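Local coordinates for protein cystalysin (Treponema denticola, PDB 1C7N) that binds pyridoxal-5'-phosphate as a two-chain enzyme of the class I and II aminotransferase family, at residues 76-81 with 206-211; 171-176 with 214-219. All blocks are in the same frame, centred on the assembly; numbering follows the deposited sequence.

Contact 1 of 2, residues 76-81 with 206-211. With PLP (pyridoxal-5'-phosphate), chain I.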
ATOM      1  N   LYS A  76      13.718   5.270 -15.012  1.00 15.30           N
ATOM      2  CA  LYS A  76      13.834   5.689 -16.405  1.00 15.15           C
ATOM      3  C   LYS A  76      15.088   5.058 -17.017  1.00 15.03           C
ATOM      4  O   LYS A  76      15.068   4.581 -18.155  1.00 14.75           O
ATOM      5  CB  LYS A  76      13.916   7.220 -16.472  1.00 14.37           C
ATOM      6  CG  LYS A  76      14.287   7.818 -17.828  1.00 15.71           C
ATOM      7  CD  LYS A  76      14.295   9.351 -17.731  1.00 17.17           C
ATOM      8  CE  LYS A  76      15.129  10.011 -18.825  1.00 16.91           C
ATOM      9  NZ  LYS A  76      14.608   9.760 -20.196  1.00 19.99           N
ATOM     10  N   LYS A  77      16.173   5.051 -16.250  1.00 15.03           N
ATOM     11  CA  LYS A  77      17.433   4.480 -16.711  1.00 15.06           C
ATOM     12  C   LYS A  77      17.298   2.971 -16.925  1.00 14.27           C
ATOM     13  O   LYS A  77      17.841   2.422 -17.878  1.00 15.14           O
ATOM     14  CB  LYS A  77      18.547   4.770 -15.700  1.00 16.22           C
ATOM     15  CG  LYS A  77      19.945   4.429 -16.201  1.00 18.25           C
ATOM     16  CD  LYS A  77      21.014   4.828 -15.195  1.00 18.81           C
ATOM     17  CE  LYS A  77      22.399   4.843 -15.826  1.00 21.17           C
ATOM     18  NZ  LYS A  77      22.782   3.534 -16.426  1.00 20.49           N
ATOM     19  N   TRP A  78      16.575   2.298 -16.038  1.00 12.71           N
ATOM     20  CA  TRP A  78      16.377   0.856 -16.180  1.00 13.10           C
ATOM     21  C   TRP A  78      15.623   0.552 -17.481  1.00 12.06           C
ATOM     22  O   TRP A  78      15.993  -0.351 -18.226  1.00 11.91           O
ATOM     23  CB  TRP A  78      15.608   0.306 -14.970  1.00 12.67           C
ATOM     24  CG  TRP A  78      15.357  -1.187 -15.002  1.00 12.68           C
ATOM     25  CD1 TRP A  78      14.227  -1.823 -15.431  1.00 12.13           C
ATOM     26  CD2 TRP A  78      16.246  -2.215 -14.548  1.00 12.93           C
ATOM     27  NE1 TRP A  78      14.355  -3.185 -15.265  1.00 13.16           N
ATOM     28  CE2 TRP A  78      15.584  -3.453 -14.727  1.00 12.05           C
ATOM     29  CE3 TRP A  78      17.540  -2.212 -14.006  1.00 12.59           C
ATOM     30  CZ2 TRP A  78      16.169  -4.674 -14.378  1.00 12.95           C
ATOM     31  CZ3 TRP A  78      18.121  -3.429 -13.660  1.00 14.32           C
ATOM     32  CH2 TRP A  78      17.435  -4.641 -13.847  1.00 14.22           C
ATOM     33  N   MET A  79      14.577   1.318 -17.767  1.00 12.54           N
ATOM     34  CA  MET A  79      13.812   1.092 -18.990  1.00 13.57           C
ATOM     35  C   MET A  79      14.684   1.283 -20.225  1.00 14.57           C
ATOM     36  O   MET A  79      14.541   0.556 -21.207  1.00 12.54           O
ATOM     37  CB  MET A  79      12.613   2.034 -19.073  1.00 11.45           C
ATOM     38  CG  MET A  79      11.635   1.892 -17.923  1.00 14.71           C
ATOM     39  SD  MET A  79      11.247   0.166 -17.523  1.00 14.38           S
ATOM     40  CE  MET A  79      10.572   0.391 -15.874  1.00 15.41           C
ATOM     41  N   LYS A  80      15.588   2.259 -20.171  1.00 15.15           N
ATOM     42  CA  LYS A  80      16.468   2.535 -21.301  1.00 17.19           C
ATOM     43  C   LYS A  80      17.498   1.440 -21.519  1.00 18.03           C
ATOM     44  O   LYS A  80      17.529   0.812 -22.571  1.00 19.45           O
ATOM     45  CB  LYS A  80      17.201   3.866 -21.111  1.00 17.59           C
ATOM     46  CG  LYS A  80      18.200   4.152 -22.226  1.00 20.32           C
ATOM     47  CD  LYS A  80      19.003   5.420 -21.986  1.00 22.77           C
ATOM     48  CE  LYS A  80      20.052   5.607 -23.079  1.00 24.67           C
ATOM     49  NZ  LYS A  80      19.438   5.527 -24.437  1.00 25.83           N
ATOM     50  N   ASP A  81      18.343   1.218 -20.519  1.00 18.61           N
ATOM     51  CA  ASP A  81      19.393   0.209 -20.604  1.00 18.78           C
ATOM     52  C   ASP A  81      18.891  -1.222 -20.798  1.00 19.25           C
ATOM     53  O   ASP A  81      19.456  -1.981 -21.579  1.00 18.57           O
ATOM     54  CB  ASP A  81      20.269   0.257 -19.350  1.00 18.21           C
ATOM     55  CG  ASP A  81      20.861   1.638 -19.095  1.00 19.04           C
ATOM     56  OD1 ASP A  81      20.883   2.468 -20.026  1.00 18.57           O
ATOM     57  OD2 ASP A  81      21.318   1.885 -17.960  1.00 18.82           O
ATOM     58  N   HIS A 206       6.685  -9.262 -15.688  1.00 12.35           N
ATOM     59  CA  HIS A 206       7.693 -10.299 -15.880  1.00 12.31           C
ATOM     60  C   HIS A 206       8.702  -9.930 -16.964  1.00 12.33           C
ATOM     61  O   HIS A 206       9.459 -10.796 -17.412  1.00 11.66           O
ATOM     62  CB  HIS A 206       7.054 -11.624 -16.312  1.00 11.54           C
ATOM     63  CG  HIS A 206       6.152 -12.246 -15.293  1.00 10.64           C
ATOM     64  ND1 HIS A 206       4.795 -12.005 -15.253  1.00 11.61           N
ATOM     65  CD2 HIS A 206       6.402 -13.152 -14.320  1.00 10.96           C
ATOM     66  CE1 HIS A 206       4.249 -12.745 -14.305  1.00 11.02           C
ATOM     67  NE2 HIS A 206       5.202 -13.449 -13.723  1.00 12.08           N
ATOM     68  N   PHE A 207       8.748  -8.673 -17.396  1.00 12.69           N
ATOM     69  CA  PHE A 207       9.665  -8.371 -18.494  1.00 12.76           C
ATOM     70  C   PHE A 207      11.176  -8.459 -18.258  1.00 12.71           C
ATOM     71  O   PHE A 207      11.942  -8.351 -19.214  1.00 11.63           O
ATOM     72  CB  PHE A 207       9.277  -7.048 -19.211  1.00 11.81           C
ATOM     73  CG  PHE A 207       9.601  -5.777 -18.456  1.00 12.69           C
ATOM     74  CD1 PHE A 207       9.354  -4.542 -19.058  1.00 13.42           C
ATOM     75  CD2 PHE A 207      10.144  -5.794 -17.180  1.00 12.66           C
ATOM     76  CE1 PHE A 207       9.643  -3.340 -18.399  1.00 14.12           C
ATOM     77  CE2 PHE A 207      10.438  -4.597 -16.513  1.00 14.23           C
ATOM     78  CZ  PHE A 207      10.187  -3.372 -17.125  1.00 11.72           C
ATOM     79  N   ASP A 208      11.612  -8.686 -17.018  1.00 12.67           N
ATOM     80  CA  ASP A 208      13.047  -8.831 -16.749  1.00 13.05           C
ATOM     81  C   ASP A 208      13.407 -10.307 -16.625  1.00 12.62           C
ATOM     82  O   ASP A 208      14.584 -10.660 -16.556  1.00 13.80           O
ATOM     83  CB  ASP A 208      13.467  -8.145 -15.445  1.00 12.53           C
ATOM     84  CG  ASP A 208      13.212  -6.661 -15.454  1.00 14.28           C
ATOM     85  OD1 ASP A 208      13.595  -5.993 -16.435  1.00 16.58           O
ATOM     86  OD2 ASP A 208      12.637  -6.158 -14.467  1.00 14.20           O
ATOM     87  N   LEU A 209      12.391 -11.165 -16.578  1.00 12.06           N
ATOM     88  CA  LEU A 209      12.603 -12.602 -16.433  1.00 10.67           C
ATOM     89  C   LEU A 209      12.426 -13.322 -17.763  1.00 12.07           C
ATOM     90  O   LEU A 209      11.435 -14.027 -17.988  1.00 11.82           O
ATOM     91  CB  LEU A 209      11.638 -13.158 -15.375  1.00 10.29           C
ATOM     92  CG  LEU A 209      11.876 -12.586 -13.970  1.00 10.35           C
ATOM     93  CD1 LEU A 209      10.648 -12.778 -13.095  1.00  9.41           C
ATOM     94  CD2 LEU A 209      13.092 -13.244 -13.344  1.00  8.88           C
ATOM     95  N   ILE A 210      13.408 -13.133 -18.640  1.00 12.26           N
ATOM     96  CA  ILE A 210      13.403 -13.729 -19.972  1.00 13.53           C
ATOM     97  C   ILE A 210      14.462 -14.823 -20.064  1.00 13.48           C
ATOM     98  O   ILE A 210      15.589 -14.644 -19.600  1.00 13.17           O
ATOM     99  CB  ILE A 210      13.711 -12.660 -21.047  1.00 13.97           C
ATOM    100  CG1 ILE A 210      12.799 -11.445 -20.852  1.00 14.99           C
ATOM    101  CG2 ILE A 210      13.530 -13.250 -22.444  1.00 14.89           C
ATOM    102  CD1 ILE A 210      11.317 -11.758 -20.948  1.00 14.10           C
ATOM    103  N   MET A 211      14.104 -15.959 -20.658  1.00 13.67           N
ATOM    104  CA  MET A 211      15.058 -17.051 -20.801  1.00 13.48           C
ATOM    105  C   MET A 211      16.034 -16.727 -21.932  1.00 14.35           C
ATOM    106  O   MET A 211      15.713 -15.959 -22.842  1.00 14.01           O
ATOM    107  CB  MET A 211      14.335 -18.370 -21.095  1.00 13.92           C
ATOM    108  CG  MET A 211      13.483 -18.881 -19.944  1.00 14.29           C
ATOM    109  SD  MET A 211      14.424 -19.099 -18.417  1.00 17.06           S
ATOM    110  CE  MET A 211      13.909 -17.643 -17.499  1.00 14.35           C
TER
HETATM  111  N1  PLP I 400       0.621  -9.477 -12.988  1.00 18.15           N
HETATM  112  C2  PLP I 400       1.019 -10.789 -13.315  1.00 18.53           C
HETATM  113  C2A PLP I 400       0.768 -11.197 -14.755  1.00 17.94           C
HETATM  114  C3  PLP I 400       1.704 -11.540 -12.260  1.00 19.11           C
HETATM  115  O3  PLP I 400       1.951 -12.807 -12.594  1.00 20.43           O
HETATM  116  C4  PLP I 400       1.972 -10.916 -11.018  1.00 20.03           C
HETATM  117  C4A PLP I 400       2.738 -11.595  -9.974  1.00 19.47           C
HETATM  118  C5  PLP I 400       1.524  -9.501 -10.819  1.00 20.72           C
HETATM  119  C6  PLP I 400       0.842  -8.834 -11.796  1.00 18.41           C
HETATM  120  C5A PLP I 400       2.151  -8.766  -9.638  1.00 23.70           C
HETATM  121  O4P PLP I 400       1.406  -8.165  -8.655  1.00 28.26           O
HETATM  122  P   PLP I 400       2.322  -7.358  -7.581  1.00 28.09           P
HETATM  123  O1P PLP I 400       1.378  -7.129  -6.490  1.00 32.15           O
HETATM  124  O2P PLP I 400       2.776  -6.063  -8.230  1.00 29.74           O
HETATM  125  O3P PLP I 400       3.468  -8.173  -7.162  1.00 29.26           O
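Trp78 meets Asp208 through its indole N-H: NE1 donates to OD1 of Asp208 over 3.1 Å. The bond is bent, at 137°: OD1 lies partly along the indole edge toward CZ2 and slightly out of the ring plane. On the acceptor side, the N-H meets OD1 on its syn side, clearly out of the carboxylate plane. Ring and carboxylate stand almost perpendicular, 86° apart, with the carboxylate set against the NE1 and CZ2 edge of the indole. Next to this polar pair runs a Met-aromatic contact. SD of Met79 reaches CZ of Phe207 at 3.7 Å and lies at the edge of the phenyl ring; a bend at chi2 (-45°) turns the sulfur that way. In this PLP-dependent aminotransferase fold these two interactions tie helix 69-83 to the loop after strand 199-203, where a type I turn from His206 to Leu209 closes with Leu209 N bonded to His206 O at 3.1 Å. The same turn carries His206 of the PLP pocket. Second-shell residues hold these groups: OD2 of Asp208 is bonded to OG1 of Thr239, Tyr285 stacks on Trp78, and His83, from the same helix, stacks on Phe207 and bonds its carbonyl oxygen.

Contact 2 of 2, residues 171-176 with 214-219; sequences CSPHNP and YEHTVF. With PLP (pyridoxal-5'-phosphate), chain I.
His216 swings its imidazole across to Ser172 and Pro173 with CG anti to the backbone N (chi1 179°), while Ser172 has OG anti to its own N (chi1 170°), which leaves OG 3.5 Å from NE2 of His216. NE2 of His216 donates to the carbonyl O of Ser172 at 3.2 Å. The geometry is oblique: the N-H angle is 144°, and the nitrogen sits well above the carbonyl plane rather than on a lone pair. CD2 of the imidazole packs on CD of Pro173, 3.6 Å away, with the two side chains crossing at about a right angle. Pro173 follows a cis peptide bond. A water forms a second link, accepting from OG of Ser172 at 2.7 Å and donating to O of Thr217 at 2.8 Å. Segment 171-176, at the end of strand 165-171 of the central sheet, also lines the PLP pocket, through Cys171 and Asn175. Asn175 ND2 donates to O3 of PLP over 2.8 Å, and its OD1 takes a bond from Arg369. The backbone N-H of Asn175 makes a nearly straight hydrogen bond to SG of Cys171, N to SG 3.5 Å, and SG in turn lies 3.4 Å from C2A of PLP. As a carbonyl oxygen can only accept, His216 probably carries a proton on NE2. The bond from Asn175 to O3 would probably help stabilise negative charge on that oxygen.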
ATOM      1  N   CYS A 171      -1.000  -9.373 -21.208  1.00 11.05           N
ATOM      2  CA  CYS A 171       0.032  -9.884 -20.301  1.00 12.41           C
ATOM      3  C   CYS A 171       1.269 -10.210 -21.140  1.00 12.58           C
ATOM      4  O   CYS A 171       1.208 -11.052 -22.045  1.00 12.02           O
ATOM      5  CB  CYS A 171      -0.467 -11.141 -19.579  1.00 12.19           C
ATOM      6  SG  CYS A 171       0.492 -11.623 -18.111  1.00 12.83           S
ATOM      7  N   SER A 172       2.388  -9.550 -20.843  1.00 12.42           N
ATOM      8  CA  SER A 172       3.609  -9.757 -21.621  1.00 13.08           C
ATOM      9  C   SER A 172       4.904  -9.512 -20.841  1.00 12.86           C
ATOM     10  O   SER A 172       5.207  -8.369 -20.496  1.00 14.29           O
ATOM     11  CB  SER A 172       3.566  -8.829 -22.845  1.00 12.46           C
ATOM     12  OG  SER A 172       4.797  -8.803 -23.534  1.00 12.56           O
ATOM     13  N   PRO A 173       5.688 -10.575 -20.560  1.00 13.58           N
ATOM     14  CA  PRO A 173       5.465 -11.985 -20.908  1.00 12.32           C
ATOM     15  C   PRO A 173       4.115 -12.464 -20.386  1.00 12.34           C
ATOM     16  O   PRO A 173       3.590 -11.916 -19.411  1.00 10.98           O
ATOM     17  CB  PRO A 173       6.632 -12.696 -20.235  1.00 12.95           C
ATOM     18  CG  PRO A 173       7.723 -11.665 -20.306  1.00 14.75           C
ATOM     19  CD  PRO A 173       6.989 -10.412 -19.889  1.00 13.61           C
ATOM     20  N   HIS A 174       3.569 -13.491 -21.033  1.00 11.54           N
ATOM     21  CA  HIS A 174       2.262 -14.027 -20.672  1.00 11.28           C
ATOM     22  C   HIS A 174       2.278 -15.167 -19.652  1.00 12.27           C
ATOM     23  O   HIS A 174       2.738 -16.275 -19.943  1.00 11.56           O
ATOM     24  CB  HIS A 174       1.540 -14.493 -21.941  1.00 10.64           C
ATOM     25  CG  HIS A 174       0.074 -14.726 -21.751  1.00  7.96           C
ATOM     26  ND1 HIS A 174      -0.886 -13.851 -22.222  1.00  8.57           N
ATOM     27  CD2 HIS A 174      -0.597 -15.723 -21.134  1.00  8.32           C
ATOM     28  CE1 HIS A 174      -2.083 -14.305 -21.902  1.00  7.62           C
ATOM     29  NE2 HIS A 174      -1.939 -15.438 -21.241  1.00  7.96           N
ATOM     30  N   ASN A 175       1.767 -14.870 -18.457  1.00 12.14           N
ATOM     31  CA  ASN A 175       1.651 -15.828 -17.354  1.00 12.04           C
ATOM     32  C   ASN A 175       0.299 -16.477 -17.636  1.00 11.68           C
ATOM     33  O   ASN A 175      -0.683 -15.768 -17.871  1.00 13.72           O
ATOM     34  CB  ASN A 175       1.621 -15.054 -16.022  1.00 12.68           C
ATOM     35  CG  ASN A 175       1.408 -15.948 -14.801  1.00 14.96           C
ATOM     36  OD1 ASN A 175       1.126 -17.140 -14.915  1.00 13.66           O
ATOM     37  ND2 ASN A 175       1.534 -15.355 -13.613  1.00 14.21           N
ATOM     38  N   PRO A 176       0.194 -17.814 -17.537  1.00 11.13           N
ATOM     39  CA  PRO A 176       1.156 -18.859 -17.176  1.00  9.96           C
ATOM     40  C   PRO A 176       1.830 -19.682 -18.279  1.00 10.44           C
ATOM     41  O   PRO A 176       2.529 -20.644 -17.969  1.00 11.19           O
ATOM     42  CB  PRO A 176       0.315 -19.751 -16.293  1.00  9.98           C
ATOM     43  CG  PRO A 176      -0.950 -19.829 -17.118  1.00 11.51           C
ATOM     44  CD  PRO A 176      -1.167 -18.387 -17.601  1.00 11.41           C
ATOM     45  N   TYR A 214      15.584 -15.388 -25.998  1.00 18.36           N
ATOM     46  CA  TYR A 214      14.399 -14.591 -26.265  1.00 17.42           C
ATOM     47  C   TYR A 214      14.610 -13.119 -25.939  1.00 17.41           C
ATOM     48  O   TYR A 214      15.484 -12.766 -25.145  1.00 16.92           O
ATOM     49  CB  TYR A 214      13.206 -15.167 -25.505  1.00 16.58           C
ATOM     50  CG  TYR A 214      12.976 -16.605 -25.890  1.00 15.56           C
ATOM     51  CD1 TYR A 214      13.544 -17.645 -25.153  1.00 16.69           C
ATOM     52  CD2 TYR A 214      12.283 -16.928 -27.058  1.00 15.59           C
ATOM     53  CE1 TYR A 214      13.433 -18.970 -25.574  1.00 16.22           C
ATOM     54  CE2 TYR A 214      12.166 -18.246 -27.487  1.00 16.14           C
ATOM     55  CZ  TYR A 214      12.743 -19.260 -26.744  1.00 17.33           C
ATOM     56  OH  TYR A 214      12.644 -20.556 -27.184  1.00 16.68           O
ATOM     57  N   GLU A 215      13.811 -12.272 -26.580  1.00 17.84           N
ATOM     58  CA  GLU A 215      13.904 -10.828 -26.414  1.00 18.87           C
ATOM     59  C   GLU A 215      12.538 -10.208 -26.153  1.00 17.22           C
ATOM     60  O   GLU A 215      11.620 -10.373 -26.954  1.00 16.45           O
ATOM     61  CB  GLU A 215      14.474 -10.189 -27.688  1.00 21.06           C
ATOM     62  CG  GLU A 215      15.757 -10.800 -28.229  1.00 25.70           C
ATOM     63  CD  GLU A 215      16.967 -10.500 -27.372  1.00 28.70           C
ATOM     64  OE1 GLU A 215      17.016  -9.406 -26.765  1.00 30.64           O
ATOM     65  OE2 GLU A 215      17.879 -11.351 -27.322  1.00 31.37           O
ATOM     66  N   HIS A 216      12.411  -9.478 -25.050  1.00 16.06           N
ATOM     67  CA  HIS A 216      11.157  -8.814 -24.728  1.00 15.87           C
ATOM     68  C   HIS A 216      11.096  -7.447 -25.401  1.00 16.12           C
ATOM     69  O   HIS A 216      12.094  -6.728 -25.474  1.00 16.41           O
ATOM     70  CB  HIS A 216      11.004  -8.638 -23.215  1.00 16.09           C
ATOM     71  CG  HIS A 216       9.742  -7.931 -22.814  1.00 17.36           C
ATOM     72  ND1 HIS A 216       9.633  -6.557 -22.786  1.00 17.27           N
ATOM     73  CD2 HIS A 216       8.522  -8.411 -22.472  1.00 16.96           C
ATOM     74  CE1 HIS A 216       8.402  -6.221 -22.445  1.00 16.22           C
ATOM     75  NE2 HIS A 216       7.708  -7.327 -22.248  1.00 18.34           N
ATOM     76  N   THR A 217       9.917  -7.105 -25.900  1.00 15.54           N
ATOM     77  CA  THR A 217       9.695  -5.820 -26.544  1.00 14.98           C
ATOM     78  C   THR A 217       8.600  -5.095 -25.773  1.00 14.79           C
ATOM     79  O   THR A 217       7.469  -5.573 -25.705  1.00 14.73           O
ATOM     80  CB  THR A 217       9.218  -5.993 -28.000  1.00 15.08           C
ATOM     81  OG1 THR A 217      10.228  -6.664 -28.765  1.00 13.86           O
ATOM     82  CG2 THR A 217       8.924  -4.631 -28.624  1.00 15.39           C
ATOM     83  N   VAL A 218       8.936  -3.959 -25.172  1.00 15.32           N
ATOM     84  CA  VAL A 218       7.937  -3.185 -24.443  1.00 15.64           C
ATOM     85  C   VAL A 218       6.926  -2.760 -25.500  1.00 16.32           C
ATOM     86  O   VAL A 218       7.259  -2.046 -26.451  1.00 15.72           O
ATOM     87  CB  VAL A 218       8.560  -1.939 -23.775  1.00 16.71           C
ATOM     88  CG1 VAL A 218       7.469  -1.057 -23.206  1.00 17.34           C
ATOM     89  CG2 VAL A 218       9.513  -2.369 -22.671  1.00 15.37           C
ATOM     90  N   PHE A 219       5.691  -3.215 -25.335  1.00 16.09           N
ATOM     91  CA  PHE A 219       4.631  -2.934 -26.292  1.00 16.08           C
ATOM     92  C   PHE A 219       4.504  -1.482 -26.753  1.00 16.50           C
ATOM     93  O   PHE A 219       4.523  -1.213 -27.956  1.00 15.39           O
ATOM     94  CB  PHE A 219       3.294  -3.420 -25.730  1.00 15.92           C
ATOM     95  CG  PHE A 219       2.331  -3.911 -26.780  1.00 15.78           C
ATOM     96  CD1 PHE A 219       1.235  -4.685 -26.417  1.00 16.20           C
ATOM     97  CD2 PHE A 219       2.520  -3.604 -28.127  1.00 16.17           C
ATOM     98  CE1 PHE A 219       0.338  -5.152 -27.379  1.00 16.57           C
ATOM     99  CE2 PHE A 219       1.629  -4.065 -29.099  1.00 16.78           C
ATOM    100  CZ  PHE A 219       0.537  -4.839 -28.724  1.00 16.65           C
TER
HETATM  101  N1  PLP I 400       0.621  -9.477 -12.988  1.00 18.15           N
HETATM  102  C2  PLP I 400       1.019 -10.789 -13.315  1.00 18.53           C
HETATM  103  C2A PLP I 400       0.768 -11.197 -14.755  1.00 17.94           C
HETATM  104  C3  PLP I 400       1.704 -11.540 -12.260  1.00 19.11           C
HETATM  105  O3  PLP I 400       1.951 -12.807 -12.594  1.00 20.43           O
HETATM  106  C4  PLP I 400       1.972 -10.916 -11.018  1.00 20.03           C
HETATM  107  C4A PLP I 400       2.738 -11.595  -9.974  1.00 19.47           C
HETATM  108  C5  PLP I 400       1.524  -9.501 -10.819  1.00 20.72           C
HETATM  109  C6  PLP I 400       0.842  -8.834 -11.796  1.00 18.41           C
HETATM  110  C5A PLP I 400       2.151  -8.766  -9.638  1.00 23.70           C
HETATM  111  O4P PLP I 400       1.406  -8.165  -8.655  1.00 28.26           O
HETATM  112  P   PLP I 400       2.322  -7.358  -7.581  1.00 28.09           P
HETATM  113  O1P PLP I 400       1.378  -7.129  -6.490  1.00 32.15           O
HETATM  114  O2P PLP I 400       2.776  -6.063  -8.230  1.00 29.74           O
HETATM  115  O3P PLP I 400       3.468  -8.173  -7.162  1.00 29.26           O
HETATM  116  O   HOH W   1       5.129  -6.318 -24.441  1.00 14.04           O

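In the fold
The centres of contacts 1 and 2 lie about 11 Å apart, and the two meet directly: Pro173 packs against the backbone of His206 and Phe207 and against the side chain of Ile210, and His216 packs on Phe207. Along the chain the order is 76-81, 171-176, 206-211, 214-219, so the contacts interleave. Segments 206-211 and 214-219 belong to one loop, between strand 199-203 and helix 224-227. That loop meets helix 69-83 in contact 1 and, in contact 2, the loop after strand 165-171, the neighbouring parallel strand of the seven-stranded mixed sheet. His206 from contact 1 and Cys171 and Asn175 from contact 2 thus come together around one PLP.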